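Local coordinates for diaminopimelate decarboxylase (Helicobacter pylori, PDB 2QGH), which catalyses the pyridoxal-phosphate-dependent decarboxylation of meso-diaminopimelate to L-lysine, the final step of bacterial lysine biosynthesis, at residues A98-P102 against Y103-F107; K228-A232 against L233-L237; L71-L74 against S75-H79. One frame throughout, in Å; residues are numbered along the deposited sequence.

Contact 1: residues A98-P102 against Y103-F107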
loop_
_atom_site.group_PDB
_atom_site.type_symbol
_atom_site.label_atom_id
_atom_site.label_comp_id
_atom_site.label_asym_id
_atom_site.label_seq_id
_atom_site.Cartn_x
_atom_site.Cartn_y
_atom_site.Cartn_z
ATOM N N ALA A 98 0.793 -4.890 -24.628
ATOM C CA ALA A 98 0.414 -3.549 -25.053
ATOM C C ALA A 98 1.051 -3.177 -26.379
ATOM O O ALA A 98 0.758 -2.118 -26.928
ATOM C CB ALA A 98 0.784 -2.531 -23.994
ATOM N N GLY A 99 1.933 -4.035 -26.887
ATOM C CA GLY A 99 2.562 -3.770 -28.170
ATOM C C GLY A 99 4.012 -3.322 -28.162
ATOM O O GLY A 99 4.559 -2.951 -29.207
ATOM N N ILE A 100 4.649 -3.340 -26.998
ATOM C CA ILE A 100 6.039 -2.927 -26.920
ATOM C C ILE A 100 6.899 -4.052 -27.484
ATOM O O ILE A 100 6.643 -5.221 -27.220
ATOM C CB ILE A 100 6.413 -2.572 -25.462
ATOM C CG1 ILE A 100 5.735 -1.243 -25.098
ATOM C CG2 ILE A 100 7.927 -2.464 -25.298
ATOM C CD1 ILE A 100 5.871 -0.839 -23.670
ATOM N N LYS A 101 7.888 -3.702 -28.303
ATOM C CA LYS A 101 8.750 -4.718 -28.906
ATOM C C LYS A 101 9.630 -5.376 -27.858
ATOM O O LYS A 101 10.214 -4.704 -27.004
ATOM C CB LYS A 101 9.647 -4.112 -29.995
ATOM C CG LYS A 101 8.913 -3.409 -31.119
ATOM C CD LYS A 101 7.981 -4.339 -31.879
ATOM C CE LYS A 101 7.339 -3.597 -33.050
ATOM N NZ LYS A 101 6.411 -4.450 -33.848
ATOM N N PRO A 102 9.729 -6.711 -27.899
ATOM C CA PRO A 102 10.565 -7.411 -26.925
ATOM C C PRO A 102 12.003 -6.897 -26.881
ATOM O O PRO A 102 12.599 -6.814 -25.798
ATOM C CB PRO A 102 10.465 -8.877 -27.362
ATOM C CG PRO A 102 10.000 -8.808 -28.792
ATOM C CD PRO A 102 9.041 -7.663 -28.785
ATOM N N TYR A 103 12.553 -6.533 -28.040
ATOM C CA TYR A 103 13.928 -6.036 -28.101
ATOM C C TYR A 103 14.110 -4.626 -27.528
ATOM O O TYR A 103 15.202 -4.060 -27.594
ATOM C CB TYR A 103 14.492 -6.127 -29.539
ATOM C CG TYR A 103 13.611 -5.574 -30.647
ATOM C CD1 TYR A 103 13.468 -4.202 -30.842
ATOM C CD2 TYR A 103 12.919 -6.435 -31.506
ATOM C CE1 TYR A 103 12.653 -3.694 -31.869
ATOM C CE2 TYR A 103 12.101 -5.941 -32.534
ATOM C CZ TYR A 103 11.973 -4.571 -32.709
ATOM O OH TYR A 103 11.161 -4.081 -33.718
ATOM N N ARG A 104 13.042 -4.065 -26.966
ATOM C CA ARG A 104 13.109 -2.751 -26.338
ATOM C C ARG A 104 12.742 -2.903 -24.860
ATOM O O ARG A 104 12.486 -1.920 -24.164
ATOM C CB ARG A 104 12.140 -1.758 -26.996
ATOM C CG ARG A 104 12.432 -1.440 -28.451
ATOM C CD ARG A 104 11.966 -0.041 -28.821
ATOM N NE ARG A 104 12.184 0.224 -30.242
ATOM C CZ ARG A 104 11.284 0.017 -31.200
ATOM N NH1 ARG A 104 10.076 -0.451 -30.907
ATOM N NH2 ARG A 104 11.600 0.259 -32.462
ATOM N N ILE A 105 12.714 -4.147 -24.393
ATOM C CA ILE A 105 12.372 -4.458 -23.008
ATOM C C ILE A 105 13.598 -4.826 -22.185
ATOM O O ILE A 105 14.348 -5.732 -22.542
ATOM C CB ILE A 105 11.364 -5.640 -22.935
ATOM C CG1 ILE A 105 9.993 -5.183 -23.441
ATOM C CG2 ILE A 105 11.241 -6.167 -21.491
ATOM C CD1 ILE A 105 8.979 -6.307 -23.540
ATOM N N VAL A 106 13.799 -4.118 -21.082
ATOM C CA VAL A 106 14.921 -4.410 -20.204
ATOM C C VAL A 106 14.337 -4.861 -18.864
ATOM O O VAL A 106 13.351 -4.307 -18.384
ATOM C CB VAL A 106 15.847 -3.180 -20.041
ATOM C CG1 VAL A 106 16.471 -2.841 -21.378
ATOM C CG2 VAL A 106 15.070 -1.992 -19.517
ATOM N N PHE A 107 14.956 -5.877 -18.273
ATOM C CA PHE A 107 14.479 -6.474 -17.027
ATOM C C PHE A 107 15.447 -6.283 -15.861
ATOM O O PHE A 107 16.519 -6.884 -15.828
ATOM C CB PHE A 107 14.236 -7.966 -17.298
ATOM C CG PHE A 107 13.569 -8.717 -16.182
ATOM C CD1 PHE A 107 13.040 -8.062 -15.068
ATOM C CD2 PHE A 107 13.448 -10.102 -16.265
ATOM C CE1 PHE A 107 12.400 -8.776 -14.058
ATOM C CE2 PHE A 107 12.808 -10.830 -15.260
ATOM C CZ PHE A 107 12.282 -10.158 -14.148
HETATM O O HOH W 1 8.318 -1.056 -28.538
#
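Lys101 CB sits over one face of the Tyr103 ring, 3.7 Å from its centroid and 18° off the ring normal, in a CH-pi contact. The two side chains run side by side in the same direction. Tyr103 reaches this position because its CG stands between the backbone N and the carbonyl carbon (chi1 49°). The Lys101 aliphatic chain bends at chi2, with CG 3.5 Å from Tyr103 OH, and its ammonium end continues past the phenol oxygen. Arg104 flanks the lysine as well: its NH1 comes to 3.2 Å from Lys101 CG, while Tyr103 CE1 lies above the guanidinium plane. A water in that plane, at the guanidinium edge, accepts from Arg104 NH1 and from Lys101 N (2.7 Å), tying the arginine to the turn. Beneath these outer groups, Ile105 CG1 meets Ile100 CG2 at 3.9 Å, on the side facing strand 83-86. Two successive backbone bonds, Arg104 N to Lys101 O (2.9 Å) and Ile105 N to Pro102 O (3.0 Å), close overlapping 3-10-type turns. Such a tight turn carries the chain from helix 89-97 into strand 105-107, an alpha-to-beta loop of the eight-stranded alpha/beta (TIM-type) barrel, the domain that binds pyridoxal phosphate.

Contact 2: residues K228-A232 against L233-L237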
loop_
_atom_site.group_PDB
_atom_site.type_symbol
_atom_site.label_atom_id
_atom_site.label_comp_id
_atom_site.label_asym_id
_atom_site.label_seq_id
_atom_site.Cartn_x
_atom_site.Cartn_y
_atom_site.Cartn_z
ATOM N N LYS A 228 34.805 2.425 -19.847
ATOM C CA LYS A 228 35.990 2.567 -20.681
ATOM C C LYS A 228 36.976 1.466 -20.302
ATOM O O LYS A 228 37.627 0.870 -21.160
ATOM C CB LYS A 228 36.634 3.943 -20.475
ATOM C CG LYS A 228 37.936 4.123 -21.255
ATOM C CD LYS A 228 38.529 5.517 -21.089
ATOM C CE LYS A 228 39.911 5.632 -21.750
ATOM N NZ LYS A 228 39.891 5.448 -23.237
ATOM N N SER A 229 37.059 1.195 -19.006
ATOM C CA SER A 229 37.937 0.162 -18.474
ATOM C C SER A 229 37.479 -1.215 -18.946
ATOM O O SER A 229 38.295 -2.064 -19.306
ATOM C CB SER A 229 37.925 0.225 -16.940
ATOM O OG SER A 229 38.534 -0.912 -16.360
ATOM N N LEU A 230 36.169 -1.431 -18.938
ATOM C CA LEU A 230 35.589 -2.700 -19.363
ATOM C C LEU A 230 35.905 -3.025 -20.814
ATOM O O LEU A 230 36.248 -4.159 -21.139
ATOM C CB LEU A 230 34.071 -2.674 -19.176
ATOM C CG LEU A 230 33.468 -3.196 -17.871
ATOM C CD1 LEU A 230 34.348 -2.839 -16.684
ATOM C CD2 LEU A 230 32.068 -2.616 -17.719
ATOM N N ILE A 231 35.780 -2.033 -21.688
ATOM C CA ILE A 231 36.050 -2.249 -23.102
ATOM C C ILE A 231 37.519 -2.600 -23.325
ATOM O O ILE A 231 37.853 -3.357 -24.232
ATOM C CB ILE A 231 35.687 -1.007 -23.947
ATOM C CG1 ILE A 231 34.205 -0.668 -23.768
ATOM C CG2 ILE A 231 35.974 -1.277 -25.407
ATOM C CD1 ILE A 231 33.737 0.528 -24.574
ATOM N N ALA A 232 38.397 -2.057 -22.494
ATOM C CA ALA A 232 39.817 -2.349 -22.632
ATOM C C ALA A 232 40.092 -3.801 -22.249
ATOM O O ALA A 232 41.090 -4.381 -22.669
ATOM C CB ALA A 232 40.633 -1.406 -21.759
ATOM N N LEU A 233 39.198 -4.384 -21.456
ATOM C CA LEU A 233 39.348 -5.772 -21.018
ATOM C C LEU A 233 38.614 -6.780 -21.899
ATOM O O LEU A 233 38.406 -7.922 -21.491
ATOM C CB LEU A 233 38.869 -5.943 -19.572
ATOM C CG LEU A 233 39.656 -5.249 -18.461
ATOM C CD1 LEU A 233 38.982 -5.546 -17.129
ATOM C CD2 LEU A 233 41.107 -5.723 -18.453
ATOM N N GLY A 234 38.215 -6.360 -23.097
ATOM C CA GLY A 234 37.532 -7.265 -24.007
ATOM C C GLY A 234 36.013 -7.289 -23.961
ATOM O O GLY A 234 35.379 -7.845 -24.857
ATOM N N ILE A 235 35.420 -6.693 -22.931
ATOM C CA ILE A 235 33.966 -6.663 -22.809
ATOM C C ILE A 235 33.351 -5.768 -23.884
ATOM O O ILE A 235 33.563 -4.557 -23.913
ATOM C CB ILE A 235 33.542 -6.170 -21.415
ATOM C CG1 ILE A 235 34.183 -7.063 -20.347
ATOM C CG2 ILE A 235 32.017 -6.203 -21.288
ATOM C CD1 ILE A 235 34.010 -6.553 -18.941
ATOM N N ASP A 236 32.578 -6.384 -24.765
ATOM C CA ASP A 236 31.948 -5.673 -25.865
ATOM C C ASP A 236 30.639 -4.943 -25.516
ATOM O O ASP A 236 29.551 -5.402 -25.860
ATOM C CB ASP A 236 31.723 -6.661 -27.011
ATOM C CG ASP A 236 31.180 -6.000 -28.245
ATOM O OD1 ASP A 236 31.692 -4.919 -28.610
ATOM O OD2 ASP A 236 30.254 -6.573 -28.860
ATOM N N LEU A 237 30.754 -3.800 -24.849
ATOM C CA LEU A 237 29.587 -3.008 -24.459
ATOM C C LEU A 237 28.940 -2.323 -25.652
ATOM O O LEU A 237 29.629 -1.829 -26.541
ATOM C CB LEU A 237 29.977 -1.934 -23.443
ATOM C CG LEU A 237 30.581 -2.392 -22.121
ATOM C CD1 LEU A 237 30.994 -1.160 -21.321
ATOM C CD2 LEU A 237 29.583 -3.246 -21.350
#
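The last turn of helix 213-232 ends in a Schellman motif, in which Ile235 N returns to Leu230 O (3.2 Å) and Gly234 N to Ile231 O (3.2 Å), with Gly234 at positive phi as the C-prime residue. Leu230 O is gripped twice, since Leu233 N also donates to it at 3.0 Å. The two donors approach from opposite faces of the carbonyl plane, Leu233 N well above it and Ile235 N tilted from it by 32°. A weak bond from Leu233 N to Ser229 O accompanies them. Beyond the glycine the chain doubles back along the helix, so that Ile231 CA makes a CA-H...O contact with Ile235 O (3.5 Å).

This return lays two hydrophobic side chains against the helix. Ile235 CG1 is anti to its carbonyl carbon (chi1 -56°) and the chain is extended beyond it, which carries CD1 across to Leu230 CG at 3.6 Å; its CB meanwhile rests against Leu230 O. Leu237 comes in from farther along, and its CD1 fits between Leu230 CD2 (4.0 Å) and Ile231 CG1 (4.1 Å). Leu233, by contrast, turns outward, with its CB and CG against the carbonyl oxygens of Leu230 and Ser229.

Leu230, Ile235 and Leu237 all pack on Phe188 of the adjacent helix 181-193, and Leu230 and Leu237 also reach Val202 of strand 197-203. Ile231 touches Leu272 and Leu237 touches Leu274, both in the loop ahead of strand 275-278. The turn thus joins helix 213-232 to strand 239-241 at the periphery of the barrel.

Contact 3: residues L71-L74 against S75-H79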
loop_
_atom_site.group_PDB
_atom_site.type_symbol
_atom_site.label_atom_id
_atom_site.label_comp_id
_atom_site.label_asym_id
_atom_site.label_seq_id
_atom_site.Cartn_x
_atom_site.Cartn_y
_atom_site.Cartn_z
ATOM N N LEU A 71 -2.578 -0.796 -19.249
ATOM C CA LEU A 71 -2.517 -1.302 -20.612
ATOM C C LEU A 71 -2.689 -0.247 -21.695
ATOM O O LEU A 71 -1.982 -0.262 -22.694
ATOM C CB LEU A 71 -3.574 -2.392 -20.797
ATOM C CG LEU A 71 -3.127 -3.851 -20.704
ATOM C CD1 LEU A 71 -2.073 -4.017 -19.632
ATOM C CD2 LEU A 71 -4.337 -4.719 -20.424
ATOM N N SER A 72 -3.635 0.663 -21.489
ATOM C CA SER A 72 -3.904 1.713 -22.456
ATOM C C SER A 72 -2.750 2.680 -22.598
ATOM O O SER A 72 -2.367 3.026 -23.718
ATOM C CB SER A 72 -5.177 2.470 -22.084
ATOM O OG SER A 72 -6.307 1.670 -22.360
ATOM N N ILE A 73 -2.182 3.118 -21.483
ATOM C CA ILE A 73 -1.070 4.044 -21.590
ATOM C C ILE A 73 0.156 3.351 -22.198
ATOM O O ILE A 73 0.877 3.956 -22.993
ATOM C CB ILE A 73 -0.694 4.675 -20.229
ATOM C CG1 ILE A 73 0.726 4.260 -19.846
ATOM C CG2 ILE A 73 -1.739 4.317 -19.185
ATOM C CD1 ILE A 73 1.302 5.006 -18.694
ATOM N N LEU A 74 0.392 2.091 -21.833
ATOM C CA LEU A 74 1.530 1.365 -22.381
ATOM C C LEU A 74 1.364 1.238 -23.899
ATOM O O LEU A 74 2.340 1.276 -24.651
ATOM C CB LEU A 74 1.646 -0.032 -21.755
ATOM C CG LEU A 74 2.040 -0.148 -20.273
ATOM C CD1 LEU A 74 2.116 -1.609 -19.882
ATOM C CD2 LEU A 74 3.379 0.513 -20.032
ATOM N N SER A 75 0.121 1.092 -24.344
ATOM C CA SER A 75 -0.163 0.967 -25.768
ATOM C C SER A 75 0.143 2.285 -26.478
ATOM O O SER A 75 0.669 2.302 -27.588
ATOM C CB SER A 75 -1.627 0.593 -25.978
ATOM O OG SER A 75 -1.885 0.326 -27.342
ATOM N N LEU A 76 -0.211 3.391 -25.838
ATOM C CA LEU A 76 0.059 4.704 -26.395
ATOM C C LEU A 76 1.574 4.855 -26.533
ATOM O O LEU A 76 2.078 5.332 -27.552
ATOM C CB LEU A 76 -0.492 5.796 -25.474
ATOM C CG LEU A 76 0.122 7.190 -25.670
ATOM C CD1 LEU A 76 -0.116 7.675 -27.104
ATOM C CD2 LEU A 76 -0.482 8.160 -24.675
ATOM N N LEU A 77 2.310 4.440 -25.510
ATOM C CA LEU A 77 3.757 4.555 -25.571
ATOM C C LEU A 77 4.330 3.642 -26.639
ATOM O O LEU A 77 5.312 3.984 -27.287
ATOM C CB LEU A 77 4.365 4.242 -24.210
ATOM C CG LEU A 77 4.112 5.334 -23.165
ATOM C CD1 LEU A 77 4.382 4.796 -21.767
ATOM C CD2 LEU A 77 4.992 6.542 -23.467
ATOM N N ALA A 78 3.704 2.488 -26.842
ATOM C CA ALA A 78 4.177 1.541 -27.843
ATOM C C ALA A 78 4.049 2.105 -29.258
ATOM O O ALA A 78 4.909 1.875 -30.108
ATOM C CB ALA A 78 3.399 0.241 -27.735
ATOM N N HIS A 79 2.971 2.842 -29.508
ATOM C CA HIS A 79 2.741 3.424 -30.823
ATOM C C HIS A 79 3.819 4.457 -31.120
ATOM O O HIS A 79 4.057 4.807 -32.277
ATOM C CB HIS A 79 1.350 4.064 -30.885
ATOM C CG HIS A 79 0.988 4.593 -32.241
ATOM N ND1 HIS A 79 1.112 5.924 -32.581
ATOM C CD2 HIS A 79 0.545 3.961 -33.355
ATOM C CE1 HIS A 79 0.763 6.088 -33.844
ATOM N NE2 HIS A 79 0.415 4.912 -34.337
#
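The flat groups that meet between Leu71-Leu74 and Ser75-His79 are peptide units, stepping along one continuous alpha-helix. Four i to i+4 bonds link them: Ser75 N to Leu71 O, Leu76 N to Ser72 O (3.0 Å), Leu77 N to Ile73 O (2.9 Å) and Ala78 N to Leu74 O. Each joins the N-H edge of one peptide to the carbonyl oxygen of the peptide a turn earlier.

The side-chain roots of the second turn rest on the carbonyl oxygens of the first. Ser75 CB lies 3.4 Å from both Leu71 O and Ser72 O, and Leu76 CB is set against Ile73 O. Leu77 CG, anti to its own carbonyl carbon (chi1 -72°), folds back to 3.5 Å from Ile73 O, and its CD1 runs alongside Ile73, 4.2 Å from CG1. These two side chains point the same way, and both are directed at the barrel strand.

Ile73, Leu77 and Leu74 pack on Tyr63 of strand 59-64, while Phe40 of helix 40-52 packs on Ile73 and Leu76, and Phe47 on Leu77. Leu71 and Leu74 meet Arg94 of helix 89-97. Where the helix faces the second subunit, Glu418 of that subunit accepts from Leu71 N, and its Leu422 packs on Ser72 and Ser75. The helix is the connection in the beta-alpha-beta unit from strand 59-64 to strand 83-86.

All three contacts lie in the alpha/beta barrel, contact 3 on a helix, contacts 1 and 2 where a helix gives way to the next strand. Contact 3 is buried, held by a regular helical ladder between the barrel strands and the second subunit. Contacts 1 and 2 are partly buried and pair an apolar inner side with exposed residues. In both, the helix ends in a Schellman motif with a glycine at positive phi, Gly99 and Gly234; contact 1 then adds consecutive turns, a ring face and a water, contact 2 aliphatic packing between its own segments. Contacts 1 and 3 are neighbours: Ala98 CB touches Leu74 CB at 3.5 Å. Contact 2 lies apart, its centre about 36 Å from that of contact 3.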